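Uncharacterized conserved protein (Sinorhizobium meliloti, PDB 4EZB) is of unknown function but may act as an oxidoreductase, perhaps related to the phosphogluconate dehydrogenase family, with a Rossmann-type N-terminal domain. Local coordinates at residues V82-A86 against S106-S112; D89-V95 against A115-N121; T100-A104 against T127-A131; V143-M148 against P159-A163. One frame throughout, in Å; residues are numbered along the deposited sequence.

Contact 1 (V82-A86 against S106-S112)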
# COMPACT_ATOMS: atom_id res chain seq x y z
N VAL A 82 21.21 19.82 -35.89
CA VAL A 82 20.08 20.23 -35.05
C VAL A 82 19.29 21.42 -35.65
O VAL A 82 18.07 21.53 -35.47
CB VAL A 82 20.48 20.44 -33.57
CG1 VAL A 82 21.37 21.67 -33.38
CG2 VAL A 82 19.23 20.53 -32.70
N ALA A 83 19.99 22.28 -36.41
CA ALA A 83 19.38 23.46 -37.02
C ALA A 83 18.37 23.13 -38.11
O ALA A 83 17.60 23.99 -38.53
CB ALA A 83 20.43 24.41 -37.55
N GLY A 84 18.35 21.87 -38.55
CA GLY A 84 17.33 21.40 -39.49
C GLY A 84 15.94 21.26 -38.89
O GLY A 84 15.01 20.83 -39.56
N ILE A 85 15.78 21.61 -37.61
CA ILE A 85 14.47 21.52 -36.98
C ILE A 85 13.70 22.82 -37.15
O ILE A 85 12.53 22.90 -36.78
CB ILE A 85 14.54 21.17 -35.46
CG1 ILE A 85 15.23 22.29 -34.68
CG2 ILE A 85 15.11 19.76 -35.25
CD1 ILE A 85 15.49 21.98 -33.22
N ALA A 86 14.36 23.83 -37.69
CA ALA A 86 13.72 25.12 -37.93
C ALA A 86 12.46 24.97 -38.78
O ALA A 86 11.58 25.83 -38.75
CB ALA A 86 14.70 26.10 -38.56
N SER A 106 20.27 22.73 -27.20
CA SER A 106 20.66 22.74 -28.63
C SER A 106 19.54 23.22 -29.53
O SER A 106 19.77 23.96 -30.50
CB SER A 106 21.00 21.34 -29.12
OG SER A 106 22.11 20.80 -28.43
N ALA A 107 18.34 22.73 -29.23
CA ALA A 107 17.20 23.01 -30.06
C ALA A 107 16.74 24.45 -29.91
O ALA A 107 16.30 25.07 -30.87
CB ALA A 107 16.09 22.03 -29.72
N ALA A 108 16.86 24.99 -28.70
CA ALA A 108 16.22 26.27 -28.36
C ALA A 108 16.43 27.38 -29.40
O ALA A 108 15.46 28.01 -29.83
CB ALA A 108 16.62 26.72 -26.95
N PRO A 109 17.69 27.60 -29.85
CA PRO A 109 17.87 28.71 -30.81
C PRO A 109 17.25 28.44 -32.16
O PRO A 109 17.03 29.38 -32.91
CB PRO A 109 19.40 28.81 -30.97
CG PRO A 109 19.98 27.98 -29.86
CD PRO A 109 18.96 26.90 -29.62
N HIS A 110 16.94 27.20 -32.48
CA HIS A 110 16.55 26.87 -33.85
C HIS A 110 15.06 26.78 -34.09
O HIS A 110 14.61 26.78 -35.23
CB HIS A 110 17.25 25.61 -34.34
CG HIS A 110 18.74 25.73 -34.29
ND1 HIS A 110 19.51 24.97 -33.44
CD2 HIS A 110 19.58 26.57 -34.92
CE1 HIS A 110 20.78 25.31 -33.58
NE2 HIS A 110 20.84 26.28 -34.48
N LEU A 111 14.30 26.72 -33.01
CA LEU A 111 12.86 26.66 -33.10
C LEU A 111 12.31 27.97 -33.60
O LEU A 111 12.76 29.04 -33.17
CB LEU A 111 12.25 26.30 -31.74
CG LEU A 111 12.11 24.82 -31.32
CD1 LEU A 111 13.42 24.10 -31.48
CD2 LEU A 111 11.70 24.73 -29.86
N SER A 112 11.34 27.89 -34.50
CA SER A 112 10.52 29.04 -34.85
C SER A 112 9.61 29.40 -33.69
O SER A 112 9.33 28.56 -32.83
CB SER A 112 9.65 28.70 -36.06
OG SER A 112 8.39 29.34 -35.93
O HOH W 1 10.75 25.17 -35.55
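H110 lies across the 3-10 turn 82-85 and has the most surface buried by this contact. The methyl of A83 sits over one face of its ring, with A83 CB 3.7 Å from the ring centroid, a CH-pi contact displaced toward the rim. V82 approaches the same ring obliquely, its side chain crossing that of H110 at about a right angle, with V82 CG1 3.7 Å from H110 CE1. With CG anti to its own carbonyl carbon (chi1 -58°), H110 turns the ring back along its own segment. There H110 ND1 gives a weak hydrogen bond of 3.1 Å to S106 O. With an alanine here, the A83 methyl would probably lose the ring face it covers, and a gap would open beside V82. I85 is the buried side chain of the turn. Its CD1 packs 3.6 Å from A107 CB and presses against L111 CD1 at 3.4 Å, a tight fit. A107 and L111 rest on F117, and I85 on A28, which joins the contact to strands 26-30 and 116-119 inside the sheet. No direct hydrogen bond joins the two segments. A water lies between them: it accepts from S112 N at 3.0 Å and is within bonding distance of I85 O. The contact therefore rests on apolar and ring packing between the turn and the end of helix 100-107, with a water between the backbones.

Contact 2 (D89-V95 against A115-N121)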
# COMPACT_ATOMS: atom_id res chain seq x y z
N ASP A 89 6.95 22.08 -37.15
CA ASP A 89 5.89 22.63 -36.29
C ASP A 89 5.94 21.98 -34.90
O ASP A 89 5.65 22.63 -33.90
CB ASP A 89 4.50 22.37 -36.88
CG ASP A 89 4.39 22.81 -38.32
OD1 ASP A 89 4.37 24.04 -38.59
OD2 ASP A 89 4.34 21.91 -39.19
N VAL A 90 6.30 20.70 -34.87
CA VAL A 90 6.37 19.93 -33.64
C VAL A 90 7.68 19.16 -33.59
O VAL A 90 7.95 18.35 -34.46
CB VAL A 90 5.21 18.94 -33.56
CG1 VAL A 90 5.32 18.12 -32.29
CG2 VAL A 90 3.87 19.68 -33.62
N VAL A 91 8.46 19.41 -32.56
CA VAL A 91 9.67 18.67 -32.31
C VAL A 91 9.48 17.68 -31.15
O VAL A 91 9.09 18.08 -30.03
CB VAL A 91 10.84 19.64 -32.03
CG1 VAL A 91 12.14 18.86 -31.84
CG2 VAL A 91 10.98 20.64 -33.17
N LEU A 92 9.73 16.40 -31.42
CA LEU A 92 9.62 15.34 -30.41
C LEU A 92 11.03 14.95 -29.88
O LEU A 92 11.90 14.50 -30.64
CB LEU A 92 8.93 14.10 -30.99
CG LEU A 92 7.48 14.22 -31.52
CD1 LEU A 92 6.87 12.84 -31.75
CD2 LEU A 92 6.55 15.00 -30.59
N SER A 93 11.25 15.12 -28.58
CA SER A 93 12.58 14.80 -28.00
C SER A 93 12.55 13.43 -27.36
O SER A 93 11.95 13.26 -26.33
CB SER A 93 12.99 15.85 -26.97
OG SER A 93 14.35 15.65 -26.57
N LEU A 94 13.18 12.45 -27.99
CA LEU A 94 13.29 11.11 -27.41
C LEU A 94 14.77 10.76 -27.42
O LEU A 94 15.33 10.35 -28.44
CB LEU A 94 12.52 10.09 -28.24
CG LEU A 94 10.99 10.09 -28.15
CD1 LEU A 94 10.36 9.78 -29.51
CD2 LEU A 94 10.55 9.07 -27.10
N VAL A 95 15.43 11.00 -26.30
CA VAL A 95 16.87 10.81 -26.20
C VAL A 95 17.12 10.07 -24.89
O VAL A 95 16.17 9.78 -24.14
CB VAL A 95 17.65 12.14 -26.28
CG1 VAL A 95 17.58 12.72 -27.69
CG2 VAL A 95 17.17 13.17 -25.26
N ALA A 115 6.63 27.09 -33.21
CA ALA A 115 6.92 25.67 -33.02
C ALA A 115 6.73 25.22 -31.56
O ALA A 115 6.94 25.99 -30.63
CB ALA A 115 8.33 25.35 -33.48
N VAL A 116 6.34 23.96 -31.40
CA VAL A 116 6.23 23.34 -30.08
C VAL A 116 7.27 22.22 -29.93
O VAL A 116 7.35 21.34 -30.77
CB VAL A 116 4.80 22.80 -29.84
CG1 VAL A 116 4.68 22.22 -28.44
CG2 VAL A 116 3.75 23.90 -30.04
N PHE A 117 8.11 22.31 -28.90
CA PHE A 117 9.05 21.26 -28.50
C PHE A 117 8.32 20.42 -27.46
O PHE A 117 7.91 20.97 -26.41
CB PHE A 117 10.25 21.94 -27.87
CG PHE A 117 11.41 21.02 -27.54
CD1 PHE A 117 12.40 20.77 -28.49
CD2 PHE A 117 11.52 20.46 -26.27
CE1 PHE A 117 13.49 19.95 -28.18
CE2 PHE A 117 12.60 19.64 -25.94
CZ PHE A 117 13.59 19.39 -26.91
N ILE A 118 8.10 19.14 -27.74
CA ILE A 118 7.48 18.25 -26.78
C ILE A 118 8.55 17.32 -26.23
O ILE A 118 9.19 16.57 -26.96
CB ILE A 118 6.32 17.40 -27.37
CG1 ILE A 118 5.31 18.26 -28.13
CG2 ILE A 118 5.60 16.63 -26.27
CD1 ILE A 118 4.18 17.43 -28.74
N ASP A 119 8.76 17.39 -24.93
CA ASP A 119 9.81 16.59 -24.33
C ASP A 119 9.19 15.28 -23.91
O ASP A 119 8.37 15.27 -23.02
CB ASP A 119 10.40 17.30 -23.12
CG ASP A 119 11.62 16.59 -22.59
OD1 ASP A 119 12.74 17.14 -22.78
OD2 ASP A 119 11.46 15.47 -22.00
N LEU A 120 9.58 14.19 -24.54
CA LEU A 120 8.99 12.89 -24.18
C LEU A 120 9.90 11.98 -23.37
O LEU A 120 9.63 10.77 -23.26
CB LEU A 120 8.52 12.14 -25.43
CG LEU A 120 7.58 12.92 -26.32
CD1 LEU A 120 7.48 12.21 -27.67
CD2 LEU A 120 6.24 13.07 -25.63
N ASN A 121 10.98 12.52 -22.83
CA ASN A 121 11.95 11.74 -22.08
C ASN A 121 11.54 11.22 -20.71
O ASN A 121 10.72 11.81 -20.06
CB ASN A 121 13.24 12.50 -22.01
CG ASN A 121 13.78 12.81 -23.37
OD1 ASN A 121 14.01 11.92 -24.16
ND2 ASN A 121 13.91 14.06 -23.68
O HOH W 2 14.97 17.44 -24.50
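V91 and S93 pair with F117 and D119 in a parallel ladder, where strands 90-93 and 116-119 run 20° apart and five backbone hydrogen bonds link D89-S93 to V116-L120. The shortest of these is I118 N to V91 O, 2.7 Å. On one face, F117 reaches along the neighbouring strand because its CG lies anti to the backbone N (chi1 -173°). Its ring passes V91 at one end and S93 at the other, with F117 CZ 3.6 Å from S93 CB. On the other face, I118 CD1 fits between V90 CG1 at 3.8 Å and L92 CD2 at 3.9 Å. N121 closes the strand ends with its amide. N121 OD1 accepts a nearly straight bond from V95 N at 2.7 Å, in the carbonyl plane. N121 ND2 points to S93 OG and D119, with weak bonds. D119 OD2 accepts from N121 N at 3.1 Å, an Asx turn, and forms a salt bridge to K128. A leucine at N121 would probably leave V95 N without its acceptor, and S93 OG and the D119 carboxylate without the amide N-H. A water links S93 OG to D119 OD1. These are the two strands of a beta-alpha-beta unit, consistent with a Rossmann-type fold. Helix 100-107 covers the S93 and D119 face, helix 167-175 covers V90 and I118, and strands 26-30 and 141-147 flank the pair.

Contact 3 (T100-A104 against T127-A131)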
# COMPACT_ATOMS: atom_id res chain seq x y z
N THR A 100 18.64 14.91 -21.78
CA THR A 100 17.44 15.77 -21.88
C THR A 100 17.71 17.29 -22.01
O THR A 100 17.29 17.93 -22.99
CB THR A 100 16.44 15.47 -20.73
OG1 THR A 100 15.99 14.12 -20.85
CG2 THR A 100 15.21 16.36 -20.82
N LYS A 101 18.40 17.85 -21.04
CA LYS A 101 18.68 19.30 -20.95
C LYS A 101 19.57 19.77 -22.09
O LYS A 101 19.24 20.74 -22.80
CB LYS A 101 19.34 19.64 -19.60
CG LYS A 101 18.42 19.51 -18.39
CD LYS A 101 19.13 19.86 -17.08
CE LYS A 101 20.01 18.71 -16.58
NZ LYS A 101 20.84 19.06 -15.40
N ALA A 102 20.67 19.06 -22.29
CA ALA A 102 21.57 19.29 -23.42
C ALA A 102 20.81 19.40 -24.74
O ALA A 102 20.93 20.39 -25.45
CB ALA A 102 22.63 18.20 -23.50
N VAL A 103 19.99 18.38 -25.04
CA VAL A 103 19.14 18.39 -26.22
C VAL A 103 18.29 19.66 -26.28
O VAL A 103 18.35 20.40 -27.27
CB VAL A 103 18.27 17.11 -26.28
CG1 VAL A 103 17.13 17.26 -27.28
CG2 VAL A 103 19.15 15.93 -26.65
N ALA A 104 17.56 19.93 -25.20
CA ALA A 104 16.74 21.10 -25.13
C ALA A 104 17.52 22.37 -25.46
O ALA A 104 17.05 23.22 -26.22
CB ALA A 104 16.08 21.19 -23.76
N THR A 127 13.71 17.98 -13.96
CA THR A 127 14.41 18.00 -15.25
C THR A 127 13.54 18.56 -16.38
O THR A 127 14.02 19.33 -17.21
CB THR A 127 14.89 16.59 -15.65
OG1 THR A 127 15.54 15.98 -14.53
CG2 THR A 127 15.90 16.67 -16.80
N LYS A 128 12.27 18.19 -16.40
CA LYS A 128 11.35 18.75 -17.39
C LYS A 128 11.34 20.27 -17.30
O LYS A 128 11.28 20.95 -18.32
CB LYS A 128 9.91 18.27 -17.17
CG LYS A 128 9.65 16.79 -17.40
CD LYS A 128 9.97 16.30 -18.81
CE LYS A 128 9.24 14.98 -19.03
NZ LYS A 128 9.44 14.49 -20.42
N ALA A 129 11.37 20.79 -16.06
CA ALA A 129 11.36 22.22 -15.82
C ALA A 129 12.62 22.88 -16.36
O ALA A 129 12.56 23.99 -16.87
CB ALA A 129 11.16 22.54 -14.34
N LEU A 130 13.75 22.19 -16.26
CA LEU A 130 15.00 22.74 -16.79
C LEU A 130 15.00 22.71 -18.33
O LEU A 130 15.47 23.67 -18.96
CB LEU A 130 16.22 22.02 -16.18
CG LEU A 130 16.40 22.23 -14.67
CD1 LEU A 130 17.23 21.11 -14.06
CD2 LEU A 130 17.05 23.57 -14.34
N ALA A 131 14.43 21.66 -18.93
CA ALA A 131 14.27 21.55 -20.38
C ALA A 131 13.41 22.70 -20.87
O ALA A 131 13.72 23.34 -21.88
CB ALA A 131 13.64 20.20 -20.75
O HOH W 3 18.17 17.66 -13.89
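T100 meets the second helix with its methyl. T100 CG2 stands 4.1 Å from both T127 CG2 and A131 CB, while its hydroxyl turns back to bond G97 O. OG1 sits beside the backbone N (chi1 -62°), which leaves CG2 anti to that N and aimed across the gap. K101 follows, on the solvent side. Its aliphatic chain lies alongside L130, pointing the same way, with K101 CD 3.7 Å from L130 CB. The K101 side chain crosses that of T127 at about a right angle, with CG near T127 CG2. A bend at chi3 (-79°) lifts the amine toward a water, which K101 NZ meets weakly at 3.4 Å and which lies 3.2 Å from T127 OG1. Segments 100-104 and 127-131 run 14° apart, with their axes 9.0 Å apart at closest. They belong to successive helices on the same face of the parallel part of the sheet, as in a Rossmann-type domain, with strand 116-119 between them in the chain. Beneath the lysine the packing turns small and buried. A104, one turn on from T100, sets its CB 4.0 Å from A131 CB and 3.7 Å from A131 O. T100 and A131 both touch D119 on the sheet below, and A131 also F142.

Contact 4 (V143-M148 against P159-A163)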
# COMPACT_ATOMS: atom_id res chain seq x y z
N VAL A 143 6.11 21.86 -24.51
CA VAL A 143 5.02 21.09 -23.91
C VAL A 143 5.69 19.90 -23.24
O VAL A 143 6.56 19.27 -23.81
CB VAL A 143 3.95 20.63 -24.94
CG1 VAL A 143 3.04 19.57 -24.34
CG2 VAL A 143 3.09 21.82 -25.41
N GLU A 144 5.28 19.58 -22.03
CA GLU A 144 5.91 18.43 -21.40
C GLU A 144 5.09 17.17 -21.65
O GLU A 144 3.90 17.15 -21.39
CB GLU A 144 6.01 18.70 -19.90
CG GLU A 144 6.44 17.45 -19.15
CD GLU A 144 5.57 17.13 -17.98
OE1 GLU A 144 5.97 16.26 -17.19
OE2 GLU A 144 4.50 17.74 -17.83
N GLY A 145 5.72 16.11 -22.16
CA GLY A 145 5.02 14.84 -22.33
C GLY A 145 5.56 13.71 -21.47
O GLY A 145 6.71 13.75 -20.99
N ALA A 146 4.73 12.69 -21.29
CA ALA A 146 5.15 11.50 -20.58
C ALA A 146 4.52 10.28 -21.23
O ALA A 146 3.30 10.20 -21.38
CB ALA A 146 4.79 11.59 -19.11
N VAL A 147 5.37 9.36 -21.64
CA VAL A 147 4.95 8.19 -22.40
C VAL A 147 4.51 7.15 -21.39
O VAL A 147 5.24 6.88 -20.44
CB VAL A 147 6.08 7.70 -23.29
CG1 VAL A 147 5.60 6.54 -24.17
CG2 VAL A 147 6.61 8.87 -24.12
N MSE A 148 3.31 6.60 -21.58
CA MSE A 148 2.64 5.82 -20.53
C MSE A 148 2.78 4.33 -20.67
O MSE A 148 2.36 3.57 -19.78
CB MSE A 148 1.14 6.12 -20.48
CG MSE A 148 0.85 7.57 -20.07
SE MSE A 148 1.79 8.02 -18.40
CE MSE A 148 0.96 6.66 -17.24
N PRO A 159 0.02 5.60 -25.48
CA PRO A 159 -0.56 6.67 -24.66
C PRO A 159 0.52 7.66 -24.21
O PRO A 159 1.53 7.27 -23.58
CB PRO A 159 -1.16 5.92 -23.45
CG PRO A 159 -0.47 4.58 -23.43
CD PRO A 159 -0.15 4.26 -24.87
N ILE A 160 0.33 8.93 -24.58
CA ILE A 160 1.20 10.02 -24.12
C ILE A 160 0.36 11.03 -23.33
O ILE A 160 -0.72 11.41 -23.77
CB ILE A 160 1.94 10.68 -25.30
CG1 ILE A 160 2.94 9.68 -25.89
CG2 ILE A 160 2.66 11.95 -24.86
CD1 ILE A 160 3.54 10.05 -27.24
N LEU A 161 0.83 11.41 -22.14
CA LEU A 161 0.26 12.54 -21.43
C LEU A 161 1.07 13.81 -21.74
O LEU A 161 2.30 13.75 -21.80
CB LEU A 161 0.24 12.27 -19.93
CG LEU A 161 -0.59 11.03 -19.46
CD1 LEU A 161 -0.69 10.95 -17.94
CD2 LEU A 161 -2.00 10.99 -20.07
N VAL A 162 0.38 14.93 -21.94
CA VAL A 162 1.03 16.23 -22.17
C VAL A 162 0.50 17.33 -21.23
O VAL A 162 -0.68 17.32 -20.82
CB VAL A 162 0.98 16.65 -23.66
CG1 VAL A 162 1.95 15.80 -24.48
CG2 VAL A 162 -0.43 16.48 -24.24
N ALA A 163 1.36 18.27 -20.85
CA ALA A 163 0.97 19.38 -20.00
C ALA A 163 1.68 20.65 -20.46
O ALA A 163 2.87 20.60 -20.78
CB ALA A 163 1.37 19.09 -18.56
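M148, a selenomethionine, and L161 cross at an angle on one face of this hairpin, with M148 CG 3.8 Å from L161 CG and SE over the end of the leucine. Bends at chi2 and chi3 (-52° and -60°) bring SE near L161 CD1, while the terminal methyl leads away. At its base M148 CB lies 3.7 Å from P159 CG. On the same face, E144 reaches past A163, and E144 OE2 comes 3.5 Å from A163 CB. Its carboxylate is taken up by the N-terminal end of helix 190-218, through the backbone N of S192 and A191. The opposite face carries V147, I160 and V162. V147 and I160 stand side by side, pointing the same way. V143 meets V162 obliquely, its CG1 3.6 Å from V162 CB. G145 faces V162 with no side chain, and a beta carbon there would be tight against V162 CG1. That lets the strands come close, and G145 CA touches L161 O at 3.0 Å. The strands are antiparallel, with paired bonds at E144-A163 and A146-L161 and a further one from M148 N to P159 O at 2.8 Å. Five backbone bonds hold the register of strands 141-147 and 159-163. Apolar groups fill most of both faces, and the buried carboxylate of E144 is met by backbone N-H groups, which probably favour its charged form.

Contacts 2 and 4 are buried and lie in one sheet, where strands 116-119 and 141-147 are neighbours, joined by F117 O to V143 N. Both depend on backbone ladders, parallel in contact 2 and antiparallel in contact 4. Contacts 1 and 3 are only partly buried and share helix 100-107, contact 1 at its end and contact 3 at its start. Neither has a direct hydrogen bond between its segments; side-chain packing dominates, with a water between the segments in each. Contact 1 meets contact 2 through apolar packing alone. K128 of contact 3 is a further polar tie, reaching D119 and N121 O of contact 2 and G145 O of contact 4.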